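Local coordinates for protein putative oxidoreductase yhhX (Escherichia coli K-12, PDB 3F4L) that probably acts as an NADP-dependent oxidoreductase of the Gfo/Idh/MocA family, perhaps as a scyllo-inositol dehydrogenase, at residues F187-S199 against R331-K345. Sequence-based numbering, arbitrary orientation.
Sequences FGRPDHVAYDIRS and RGFEQASPSTVTLAK
The ring of Y195 lies flat over G332, whose CA sits 3.4 Å from the ring centroid and 15° off its normal, a CH-pi contact with the segment that follows helix 319-331 toward strand 339-342. The chain then leads into strand 339-342, which pairs antiparallel with strand 192-198 and forms, within the chain, one border of the mixed sheet of the C-terminal alpha/beta domain. V193 CG1 lies against the opposite face of the tyrosine ring, and V341 CG1 lies at its edge in the plane. CG beside its own backbone N (chi1 -53°) directs the Y195 ring toward helix 319-331, where OH is hydrogen-bonded to I328 O. V193 and V341, and Y195 and S339, form hydrogen-bonded pairs. The bond from Y195 N to S339 O is 2.7 Å long and almost straight. On the same face as Y195, V193 CG2 meets L343 CD1 at 3.5 Å, and the other methyl of L343, CD2, rests on P190 CG. The reverse face carries A194, T340, H192 and T342; of these, H192 packs on P338 of the second subunit and T340 OG1 is hydrogen-bonded to T340 OG1 of that subunit. Just before S339, the peptide bond from S337 to P338 is cis. I197 CD1 lies over the face of the F333 ring, 4.0 Å from F333 CZ. S337 takes over the ladder with its side chain: its OG, anti to the backbone N (chi1 175°), accepts a hydrogen bond from I197 N at 2.9 Å and shares a water with D196 OD1.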
ATOM      1  N   PHE A 187     -16.329   8.234   3.464  1.00 15.72           N
ATOM      2  CA  PHE A 187     -16.851   7.753   2.197  1.00 17.60           C
ATOM      3  C   PHE A 187     -18.072   6.851   2.227  1.00 17.63           C
ATOM      4  O   PHE A 187     -18.680   6.620   1.198  1.00 12.98           O
ATOM      5  CB  PHE A 187     -15.713   7.065   1.441  1.00 16.12           C
ATOM      6  CG  PHE A 187     -14.464   7.913   1.325  1.00 15.51           C
ATOM      7  CD1 PHE A 187     -14.497   9.138   0.674  1.00 15.72           C
ATOM      8  CD2 PHE A 187     -13.263   7.483   1.873  1.00 17.19           C
ATOM      9  CE1 PHE A 187     -13.355   9.924   0.568  1.00 14.63           C
ATOM     10  CE2 PHE A 187     -12.111   8.261   1.772  1.00 17.47           C
ATOM     11  CZ  PHE A 187     -12.155   9.483   1.121  1.00 16.78           C
ATOM     12  N   GLY A 188     -18.428   6.332   3.395  1.00 18.65           N
ATOM     13  CA  GLY A 188     -19.604   5.486   3.468  1.00 20.02           C
ATOM     14  C   GLY A 188     -19.370   3.999   3.271  1.00 19.08           C
ATOM     15  O   GLY A 188     -18.366   3.447   3.720  1.00 19.06           O
ATOM     16  N   ARG A 189     -20.324   3.364   2.595  1.00 18.42           N
ATOM     17  CA  ARG A 189     -20.318   1.928   2.317  1.00 18.24           C
ATOM     18  C   ARG A 189     -19.597   1.612   1.001  1.00 17.23           C
ATOM     19  O   ARG A 189     -20.018   2.050  -0.072  1.00 17.49           O
ATOM     20  CB  ARG A 189     -21.768   1.446   2.229  1.00 22.36           C
ATOM     21  CG  ARG A 189     -22.139   0.214   3.039  1.00 29.49           C
ATOM     22  CD  ARG A 189     -23.671   0.006   2.999  1.00 35.38           C
ATOM     23  NE  ARG A 189     -24.194  -0.704   4.174  1.00 41.12           N
ATOM     24  CZ  ARG A 189     -25.488  -0.946   4.402  1.00 42.14           C
ATOM     25  NH1 ARG A 189     -26.413  -0.541   3.538  1.00 42.13           N
ATOM     26  NH2 ARG A 189     -25.864  -1.588   5.503  1.00 41.66           N
ATOM     27  N   PRO A 190     -18.511   0.832   1.060  1.00 16.92           N
ATOM     28  CA  PRO A 190     -17.768   0.489  -0.160  1.00 16.41           C
ATOM     29  C   PRO A 190     -18.477  -0.550  -1.024  1.00 16.50           C
ATOM     30  O   PRO A 190     -19.352  -1.282  -0.541  1.00 14.93           O
ATOM     31  CB  PRO A 190     -16.450  -0.048   0.386  1.00 15.17           C
ATOM     32  CG  PRO A 190     -16.889  -0.766   1.615  1.00 17.32           C
ATOM     33  CD  PRO A 190     -17.882   0.218   2.244  1.00 16.31           C
ATOM     34  N   ASP A 191     -18.075  -0.608  -2.290  1.00 17.56           N
ATOM     35  CA  ASP A 191     -18.617  -1.564  -3.251  1.00 19.06           C
ATOM     36  C   ASP A 191     -17.957  -2.927  -3.045  1.00 18.39           C
ATOM     37  O   ASP A 191     -18.622  -3.965  -3.091  1.00 19.10           O
ATOM     38  CB  ASP A 191     -18.330  -1.120  -4.694  1.00 17.60           C
ATOM     39  CG  ASP A 191     -18.938   0.222  -5.033  1.00 20.43           C
ATOM     40  OD1 ASP A 191     -20.089   0.474  -4.614  1.00 21.85           O
ATOM     41  OD2 ASP A 191     -18.265   1.018  -5.728  1.00 20.41           O
ATOM     42  N   HIS A 192     -16.642  -2.904  -2.843  1.00 16.39           N
ATOM     43  CA  HIS A 192     -15.854  -4.117  -2.663  1.00 18.75           C
ATOM     44  C   HIS A 192     -14.810  -3.954  -1.562  1.00 19.87           C
ATOM     45  O   HIS A 192     -14.425  -2.836  -1.208  1.00 20.31           O
ATOM     46  CB  HIS A 192     -15.086  -4.452  -3.942  1.00 16.39           C
ATOM     47  CG  HIS A 192     -15.874  -4.263  -5.200  1.00 19.62           C
ATOM     48  ND1 HIS A 192     -16.848  -5.148  -5.610  1.00 19.95           N
ATOM     49  CD2 HIS A 192     -15.818  -3.295  -6.147  1.00 17.42           C
ATOM     50  CE1 HIS A 192     -17.356  -4.735  -6.760  1.00 21.42           C
ATOM     51  NE2 HIS A 192     -16.748  -3.614  -7.106  1.00 20.26           N
ATOM     52  N   VAL A 193     -14.347  -5.083  -1.041  1.00 18.64           N
ATOM     53  CA  VAL A 193     -13.306  -5.077  -0.023  1.00 17.45           C
ATOM     54  C   VAL A 193     -12.297  -6.176  -0.316  1.00 15.79           C
ATOM     55  O   VAL A 193     -12.674  -7.316  -0.572  1.00 18.20           O
ATOM     56  CB  VAL A 193     -13.863  -5.311   1.396  1.00 15.90           C
ATOM     57  CG1 VAL A 193     -12.711  -5.327   2.397  1.00 16.87           C
ATOM     58  CG2 VAL A 193     -14.855  -4.212   1.768  1.00 19.76           C
ATOM     59  N   ALA A 194     -11.015  -5.825  -0.308  1.00 16.57           N
ATOM     60  CA  ALA A 194      -9.945  -6.799  -0.520  1.00 15.55           C
ATOM     61  C   ALA A 194      -9.270  -6.985   0.843  1.00 15.10           C
ATOM     62  O   ALA A 194      -8.892  -5.998   1.486  1.00 15.26           O
ATOM     63  CB  ALA A 194      -8.918  -6.276  -1.536  1.00 12.57           C
ATOM     64  N   TYR A 195      -9.111  -8.234   1.270  1.00 14.07           N
ATOM     65  CA  TYR A 195      -8.502  -8.550   2.557  1.00 14.96           C
ATOM     66  C   TYR A 195      -7.153  -9.274   2.473  1.00 17.91           C
ATOM     67  O   TYR A 195      -6.939 -10.128   1.611  1.00 17.82           O
ATOM     68  CB  TYR A 195      -9.422  -9.447   3.402  1.00 14.13           C
ATOM     69  CG  TYR A 195     -10.847  -8.987   3.625  1.00 16.18           C
ATOM     70  CD1 TYR A 195     -11.876  -9.401   2.780  1.00 15.77           C
ATOM     71  CD2 TYR A 195     -11.179  -8.193   4.725  1.00 14.43           C
ATOM     72  CE1 TYR A 195     -13.198  -9.045   3.029  1.00 16.22           C
ATOM     73  CE2 TYR A 195     -12.496  -7.828   4.982  1.00 13.73           C
ATOM     74  CZ  TYR A 195     -13.501  -8.258   4.133  1.00 19.10           C
ATOM     75  OH  TYR A 195     -14.810  -7.900   4.388  1.00 20.56           O
ATOM     76  N   ASP A 196      -6.270  -8.923   3.402  1.00 17.93           N
ATOM     77  CA  ASP A 196      -4.953  -9.531   3.580  1.00 19.75           C
ATOM     78  C   ASP A 196      -4.799  -9.541   5.101  1.00 20.81           C
ATOM     79  O   ASP A 196      -4.534  -8.503   5.707  1.00 21.66           O
ATOM     80  CB  ASP A 196      -3.833  -8.681   2.966  1.00 19.41           C
ATOM     81  CG  ASP A 196      -2.454  -9.054   3.504  1.00 23.16           C
ATOM     82  OD1 ASP A 196      -2.203 -10.265   3.713  1.00 24.08           O
ATOM     83  OD2 ASP A 196      -1.615  -8.145   3.715  1.00 22.91           O
ATOM     84  N   ILE A 197      -4.984 -10.707   5.709  1.00 20.37           N
ATOM     85  CA  ILE A 197      -4.902 -10.845   7.158  1.00 20.92           C
ATOM     86  C   ILE A 197      -3.913 -11.957   7.515  1.00 22.55           C
ATOM     87  O   ILE A 197      -4.145 -13.128   7.204  1.00 21.57           O
ATOM     88  CB  ILE A 197      -6.293 -11.192   7.741  1.00 19.67           C
ATOM     89  CG1 ILE A 197      -7.326 -10.153   7.279  1.00 19.50           C
ATOM     90  CG2 ILE A 197      -6.228 -11.232   9.272  1.00 21.29           C
ATOM     91  CD1 ILE A 197      -8.775 -10.511   7.622  1.00 15.88           C
ATOM     92  N   ARG A 198      -2.821 -11.589   8.182  1.00 23.25           N
ATOM     93  CA  ARG A 198      -1.796 -12.561   8.538  1.00 24.52           C
ATOM     94  C   ARG A 198      -1.316 -12.509   9.992  1.00 23.11           C
ATOM     95  O   ARG A 198      -1.422 -11.484  10.669  1.00 19.17           O
ATOM     96  CB  ARG A 198      -0.589 -12.397   7.606  1.00 25.43           C
ATOM     97  CG  ARG A 198      -0.958 -11.887   6.230  1.00 30.10           C
ATOM     98  CD  ARG A 198       0.043 -12.285   5.148  1.00 30.04           C
ATOM     99  NE  ARG A 198       1.373 -11.688   5.267  1.00 32.01           N
ATOM    100  CZ  ARG A 198       1.638 -10.385   5.202  1.00 32.24           C
ATOM    101  NH1 ARG A 198       0.663  -9.505   5.031  1.00 30.77           N
ATOM    102  NH2 ARG A 198       2.895  -9.963   5.272  1.00 32.11           N
ATOM    103  N   SER A 199      -0.787 -13.641  10.451  1.00 22.98           N
ATOM    104  CA  SER A 199      -0.240 -13.785  11.797  1.00 24.41           C
ATOM    105  C   SER A 199       1.249 -14.048  11.570  1.00 22.16           C
ATOM    106  O   SER A 199       1.644 -15.162  11.224  1.00 22.92           O
ATOM    107  CB  SER A 199      -0.896 -14.974  12.505  1.00 25.21           C
ATOM    108  OG  SER A 199      -0.365 -15.126  13.807  1.00 26.95           O
ATOM    109  N   ARG A 331     -16.765 -10.538   7.345  1.00 24.80           N
ATOM    110  CA  ARG A 331     -16.472 -11.125   6.048  1.00 24.81           C
ATOM    111  C   ARG A 331     -14.980 -11.250   5.745  1.00 24.70           C
ATOM    112  O   ARG A 331     -14.595 -11.855   4.746  1.00 22.85           O
ATOM    113  CB  ARG A 331     -17.188 -10.339   4.945  1.00 25.80           C
ATOM    114  CG  ARG A 331     -18.717 -10.372   5.094  1.00 27.52           C
ATOM    115  CD  ARG A 331     -19.418  -9.975   3.800  1.00 27.41           C
ATOM    116  NE  ARG A 331     -19.089 -10.906   2.729  1.00 27.04           N
ATOM    117  CZ  ARG A 331     -19.469 -10.763   1.464  1.00 29.88           C
ATOM    118  NH1 ARG A 331     -20.198  -9.714   1.102  1.00 30.32           N
ATOM    119  NH2 ARG A 331     -19.121 -11.673   0.560  1.00 29.18           N
ATOM    120  N   GLY A 332     -14.142 -10.698   6.613  1.00 24.93           N
ATOM    121  CA  GLY A 332     -12.714 -10.807   6.399  1.00 24.93           C
ATOM    122  C   GLY A 332     -12.278 -12.231   6.701  1.00 24.80           C
ATOM    123  O   GLY A 332     -11.237 -12.690   6.234  1.00 22.11           O
ATOM    124  N   PHE A 333     -13.089 -12.935   7.484  1.00 25.19           N
ATOM    125  CA  PHE A 333     -12.791 -14.313   7.859  1.00 26.80           C
ATOM    126  C   PHE A 333     -13.764 -15.286   7.184  1.00 28.97           C
ATOM    127  O   PHE A 333     -13.889 -16.445   7.577  1.00 27.59           O
ATOM    128  CB  PHE A 333     -12.840 -14.441   9.389  1.00 24.84           C
ATOM    129  CG  PHE A 333     -11.816 -13.592  10.086  1.00 23.23           C
ATOM    130  CD1 PHE A 333     -10.482 -13.983  10.133  1.00 21.42           C
ATOM    131  CD2 PHE A 333     -12.168 -12.360  10.624  1.00 21.97           C
ATOM    132  CE1 PHE A 333      -9.517 -13.156  10.699  1.00 20.50           C
ATOM    133  CE2 PHE A 333     -11.205 -11.528  11.191  1.00 20.34           C
ATOM    134  CZ  PHE A 333      -9.878 -11.928  11.227  1.00 22.20           C
ATOM    135  N   GLU A 334     -14.436 -14.794   6.150  1.00 30.06           N
ATOM    136  CA  GLU A 334     -15.397 -15.585   5.391  1.00 33.83           C
ATOM    137  C   GLU A 334     -14.658 -16.689   4.642  1.00 33.83           C
ATOM    138  O   GLU A 334     -15.123 -17.826   4.570  1.00 34.02           O
ATOM    139  CB  GLU A 334     -16.131 -14.677   4.408  1.00 35.62           C
ATOM    140  CG  GLU A 334     -17.359 -15.281   3.777  1.00 40.29           C
ATOM    141  CD  GLU A 334     -18.118 -14.266   2.952  1.00 42.41           C
ATOM    142  OE1 GLU A 334     -17.594 -13.843   1.900  1.00 45.34           O
ATOM    143  OE2 GLU A 334     -19.230 -13.885   3.366  1.00 42.90           O
ATOM    144  N   GLN A 335     -13.504 -16.343   4.080  1.00 33.07           N
ATOM    145  CA  GLN A 335     -12.680 -17.305   3.360  1.00 32.91           C
ATOM    146  C   GLN A 335     -11.213 -17.044   3.692  1.00 31.17           C
ATOM    147  O   GLN A 335     -10.884 -16.033   4.317  1.00 29.08           O
ATOM    148  CB  GLN A 335     -12.940 -17.214   1.848  1.00 34.70           C
ATOM    149  CG  GLN A 335     -12.749 -15.851   1.231  1.00 39.89           C
ATOM    150  CD  GLN A 335     -13.371 -15.748  -0.157  1.00 42.12           C
ATOM    151  OE1 GLN A 335     -13.147 -16.605  -1.019  1.00 42.40           O
ATOM    152  NE2 GLN A 335     -14.152 -14.689  -0.380  1.00 41.18           N
ATOM    153  N   ALA A 336     -10.336 -17.961   3.300  1.00 30.15           N
ATOM    154  CA  ALA A 336      -8.913 -17.806   3.579  1.00 29.69           C
ATOM    155  C   ALA A 336      -8.347 -16.548   2.923  1.00 28.58           C
ATOM    156  O   ALA A 336      -8.791 -16.146   1.844  1.00 28.17           O
ATOM    157  CB  ALA A 336      -8.142 -19.040   3.091  1.00 29.97           C
ATOM    158  N   SER A 337      -7.367 -15.936   3.586  1.00 27.19           N
ATOM    159  CA  SER A 337      -6.712 -14.732   3.077  1.00 26.01           C
ATOM    160  C   SER A 337      -5.583 -15.111   2.115  1.00 24.73           C
ATOM    161  O   SER A 337      -4.902 -16.117   2.313  1.00 24.69           O
ATOM    162  CB  SER A 337      -6.149 -13.913   4.239  1.00 26.67           C
ATOM    163  OG  SER A 337      -5.406 -12.803   3.769  1.00 26.92           O
ATOM    164  N   PRO A 338      -5.356 -14.300   1.066  1.00 23.13           N
ATOM    165  CA  PRO A 338      -6.084 -13.072   0.730  1.00 21.95           C
ATOM    166  C   PRO A 338      -7.390 -13.348   0.008  1.00 20.91           C
ATOM    167  O   PRO A 338      -7.538 -14.377  -0.647  1.00 21.81           O
ATOM    168  CB  PRO A 338      -5.097 -12.330  -0.158  1.00 21.24           C
ATOM    169  CG  PRO A 338      -4.507 -13.444  -0.952  1.00 22.54           C
ATOM    170  CD  PRO A 338      -4.254 -14.525   0.112  1.00 22.76           C
ATOM    171  N   SER A 339      -8.340 -12.430   0.129  1.00 20.59           N
ATOM    172  CA  SER A 339      -9.624 -12.591  -0.543  1.00 20.48           C
ATOM    173  C   SER A 339     -10.270 -11.247  -0.861  1.00 20.41           C
ATOM    174  O   SER A 339      -9.863 -10.206  -0.350  1.00 17.75           O
ATOM    175  CB  SER A 339     -10.582 -13.417   0.321  1.00 21.80           C
ATOM    176  OG  SER A 339     -11.066 -12.670   1.428  1.00 18.50           O
ATOM    177  N   THR A 340     -11.284 -11.276  -1.714  1.00 21.68           N
ATOM    178  CA  THR A 340     -12.005 -10.065  -2.070  1.00 25.31           C
ATOM    179  C   THR A 340     -13.493 -10.383  -1.996  1.00 25.82           C
ATOM    180  O   THR A 340     -13.903 -11.528  -2.211  1.00 26.59           O
ATOM    181  CB  THR A 340     -11.652  -9.594  -3.495  1.00 26.89           C
ATOM    182  OG1 THR A 340     -10.234  -9.418  -3.607  1.00 29.60           O
ATOM    183  CG2 THR A 340     -12.336  -8.270  -3.799  1.00 27.31           C
ATOM    184  N   VAL A 341     -14.295  -9.378  -1.668  1.00 26.27           N
ATOM    185  CA  VAL A 341     -15.736  -9.553  -1.571  1.00 26.23           C
ATOM    186  C   VAL A 341     -16.448  -8.294  -2.051  1.00 27.67           C
ATOM    187  O   VAL A 341     -15.883  -7.196  -2.040  1.00 27.22           O
ATOM    188  CB  VAL A 341     -16.187  -9.815  -0.116  1.00 25.39           C
ATOM    189  CG1 VAL A 341     -15.418 -10.999   0.474  1.00 23.93           C
ATOM    190  CG2 VAL A 341     -15.970  -8.567   0.723  1.00 22.15           C
ATOM    191  N   THR A 342     -17.690  -8.468  -2.480  1.00 28.22           N
ATOM    192  CA  THR A 342     -18.509  -7.355  -2.920  1.00 28.14           C
ATOM    193  C   THR A 342     -19.592  -7.199  -1.861  1.00 27.12           C
ATOM    194  O   THR A 342     -20.176  -8.188  -1.410  1.00 24.57           O
ATOM    195  CB  THR A 342     -19.162  -7.639  -4.286  1.00 29.89           C
ATOM    196  OG1 THR A 342     -19.940  -8.837  -4.202  1.00 35.27           O
ATOM    197  CG2 THR A 342     -18.098  -7.818  -5.352  1.00 30.13           C
ATOM    198  N   LEU A 343     -19.838  -5.964  -1.439  1.00 26.02           N
ATOM    199  CA  LEU A 343     -20.854  -5.700  -0.428  1.00 26.97           C
ATOM    200  C   LEU A 343     -22.209  -5.390  -1.049  1.00 28.95           C
ATOM    201  O   LEU A 343     -22.320  -4.523  -1.918  1.00 25.94           O
ATOM    202  CB  LEU A 343     -20.443  -4.514   0.451  1.00 25.84           C
ATOM    203  CG  LEU A 343     -19.474  -4.731   1.608  1.00 23.74           C
ATOM    204  CD1 LEU A 343     -18.167  -5.251   1.087  1.00 24.87           C
ATOM    205  CD2 LEU A 343     -19.277  -3.410   2.350  1.00 23.59           C
ATOM    206  N   ALA A 344     -23.241  -6.096  -0.601  1.00 32.45           N
ATOM    207  CA  ALA A 344     -24.586  -5.848  -1.106  1.00 37.38           C
ATOM    208  C   ALA A 344     -25.000  -4.531  -0.460  1.00 40.31           C
ATOM    209  O   ALA A 344     -25.811  -3.771  -0.996  1.00 39.77           O
ATOM    210  CB  ALA A 344     -25.521  -6.967  -0.676  1.00 37.51           C
ATOM    211  N   LYS A 345     -24.401  -4.278   0.700  1.00 44.26           N
ATOM    212  CA  LYS A 345     -24.641  -3.077   1.491  1.00 47.77           C
ATOM    213  C   LYS A 345     -23.446  -2.839   2.428  1.00 48.14           C
ATOM    214  O   LYS A 345     -23.553  -3.092   3.648  1.00 47.48           O
ATOM    215  CB  LYS A 345     -25.937  -3.225   2.296  1.00 50.49           C
ATOM    216  CG  LYS A 345     -27.202  -3.295   1.445  1.00 52.79           C
ATOM    217  CD  LYS A 345     -28.414  -3.650   2.287  1.00 56.77           C
ATOM    218  CE  LYS A 345     -28.188  -4.943   3.069  1.00 58.74           C
ATOM    219  NZ  LYS A 345     -27.747  -6.068   2.193  1.00 60.30           N
ATOM    220  OXT LYS A 345     -22.392  -2.405   1.920  1.00 50.11           O
TER
HETATM  221  O   HOH W   1      -2.919 -13.096   3.405  1.00 34.61           O